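Local coordinates for protein beta-hexosaminidase LpqI (Mycobacterium tuberculosis H37Rv, PDB 6GFV) that cleaves terminal beta-1,4-linked N-acetylglucosamine from peptidoglycan fragments in cell-wall recycling, as a family 3 glycoside hydrolase, at residues G71-A76 / G338-C343. Residues are numbered along the deposited sequence; the frame is centred on the assembly and turned at random.
Sequences GPLPLA and GPNPGC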
loop_
_atom_site.group_PDB
_atom_site.type_symbol
_atom_site.label_atom_id
_atom_site.label_comp_id
_atom_site.label_asym_id
_atom_site.label_seq_id
_atom_site.Cartn_x
_atom_site.Cartn_y
_atom_site.Cartn_z
ATOM N N GLY A 71 -9.993 13.434 11.472
ATOM C CA GLY A 71 -11.072 13.738 10.544
ATOM C C GLY A 71 -10.611 14.015 9.120
ATOM O O GLY A 71 -9.412 14.088 8.860
ATOM N N PRO A 72 -11.567 14.177 8.187
ATOM C CA PRO A 72 -13.015 14.139 8.404
ATOM C C PRO A 72 -13.573 12.744 8.230
ATOM O O PRO A 72 -14.786 12.557 8.259
ATOM C CB PRO A 72 -13.544 15.054 7.306
ATOM C CG PRO A 72 -12.637 14.753 6.179
ATOM C CD PRO A 72 -11.263 14.494 6.783
ATOM N N LEU A 73 -12.680 11.786 8.009
ATOM C CA LEU A 73 -13.046 10.387 7.873
ATOM C C LEU A 73 -12.123 9.582 8.774
ATOM O O LEU A 73 -11.166 10.126 9.312
ATOM C CB LEU A 73 -12.953 9.931 6.411
ATOM C CG LEU A 73 -14.043 10.417 5.443
ATOM C CD1 LEU A 73 -13.757 9.876 4.084
ATOM C CD2 LEU A 73 -15.453 10.011 5.881
ATOM N N PRO A 74 -12.431 8.295 8.977
ATOM C CA PRO A 74 -11.609 7.517 9.899
ATOM C C PRO A 74 -10.149 7.389 9.465
ATOM O O PRO A 74 -9.850 7.168 8.300
ATOM C CB PRO A 74 -12.300 6.156 9.903
ATOM C CG PRO A 74 -13.717 6.464 9.542
ATOM C CD PRO A 74 -13.651 7.571 8.580
ATOM N N LEU A 75 -9.246 7.567 10.413
ATOM C CA LEU A 75 -7.821 7.363 10.188
ATOM C C LEU A 75 -7.534 5.982 9.595
ATOM O O LEU A 75 -8.087 4.991 10.066
ATOM C CB LEU A 75 -7.071 7.516 11.510
ATOM C CG LEU A 75 -5.541 7.500 11.483
ATOM C CD1 LEU A 75 -4.987 8.799 10.906
ATOM C CD2 LEU A 75 -4.963 7.220 12.857
ATOM N N ALA A 76 -6.677 5.902 8.573
ATOM C CA ALA A 76 -6.237 4.595 8.062
ATOM C C ALA A 76 -5.125 4.005 8.946
ATOM O O ALA A 76 -4.216 4.717 9.344
ATOM C CB ALA A 76 -5.745 4.707 6.603
ATOM N N GLY A 338 -14.314 4.650 3.581
ATOM C CA GLY A 338 -15.706 4.389 3.866
ATOM C C GLY A 338 -16.340 5.435 4.764
ATOM O O GLY A 338 -15.679 6.353 5.229
ATOM N N PRO A 339 -17.639 5.298 5.027
ATOM C CA PRO A 339 -18.319 6.398 5.715
ATOM C C PRO A 339 -18.073 6.399 7.209
ATOM O O PRO A 339 -17.714 5.370 7.783
ATOM C CB PRO A 339 -19.797 6.150 5.399
ATOM C CG PRO A 339 -19.900 4.692 5.181
ATOM C CD PRO A 339 -18.552 4.193 4.694
ATOM N N ASN A 340 -18.238 7.565 7.824
ATOM C CA ASN A 340 -18.199 7.669 9.277
ATOM C C ASN A 340 -19.335 6.937 9.957
ATOM O O ASN A 340 -20.455 6.912 9.452
ATOM C CB ASN A 340 -18.224 9.128 9.706
ATOM C CG ASN A 340 -16.879 9.764 9.609
ATOM O OD1 ASN A 340 -15.888 9.192 10.055
ATOM N ND2 ASN A 340 -16.822 10.943 9.019
ATOM N N PRO A 341 -19.048 6.328 11.111
ATOM C CA PRO A 341 -20.159 5.751 11.867
ATOM C C PRO A 341 -20.990 6.881 12.474
ATOM O O PRO A 341 -20.444 7.890 12.917
ATOM C CB PRO A 341 -19.463 4.895 12.931
ATOM C CG PRO A 341 -18.090 5.476 13.063
ATOM C CD PRO A 341 -17.736 6.097 11.743
ATOM N N GLY A 342 -22.305 6.728 12.451
ATOM C CA GLY A 342 -23.182 7.791 12.890
ATOM C C GLY A 342 -23.866 8.463 11.719
ATOM O O GLY A 342 -24.903 9.101 11.878
ATOM N N CYS A 343 -23.289 8.328 10.534
ATOM C CA CYS A 343 -23.934 8.857 9.346
ATOM C C CYS A 343 -24.939 7.847 8.808
ATOM O O CYS A 343 -25.322 7.902 7.639
ATOM C CB CYS A 343 -22.903 9.214 8.276
ATOM S SG CYS A 343 -21.713 10.473 8.777
#
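The carboxamide of Asn340 meets loop 71-76 with one face and both polar ends. Leu73 CD2 lies over that face, 3.5 Å from Asn340 ND2, while Pro74 comes in beyond the oxygen end on the same side, its CD 3.1 Å from Asn340 OD1. At the nitrogen end, Asn340 ND2 donates at 2.7 Å to the carbonyl O of Pro72, itself preceded by a cis peptide; the acceptor lies nearly in the amide plane, and the N-H...O angle is 157°. Outside the two segments, ND2 also bonds to Ser5 O and OD1 accepts from Arg4 NH1, so the bonds at both ends fix the rotation of the amide and satisfy a buried polar group. In Leu73, chi1 -74° sets CG beside the backbone N, and with CD1 extended (chi2 179°) CD2 is the branch left facing Asn340, 3.7 Å from Gly338 O. Leu73 also packs on Ala334 of helix 323-337. From Asn340 the chain makes a type II beta turn, with Gly342 at positive phi, to Cys343, whose disulfide to Cys6 ties the two chain ends together. Loop 71-76 leads from helix 62-69 into parallel strand 76-83, so the contact joins the C-terminal tail, with the N-terminal residues beside it, to a helix-to-strand loop at the N-terminal end of the strands, the side away from the active site in a TIM barrel.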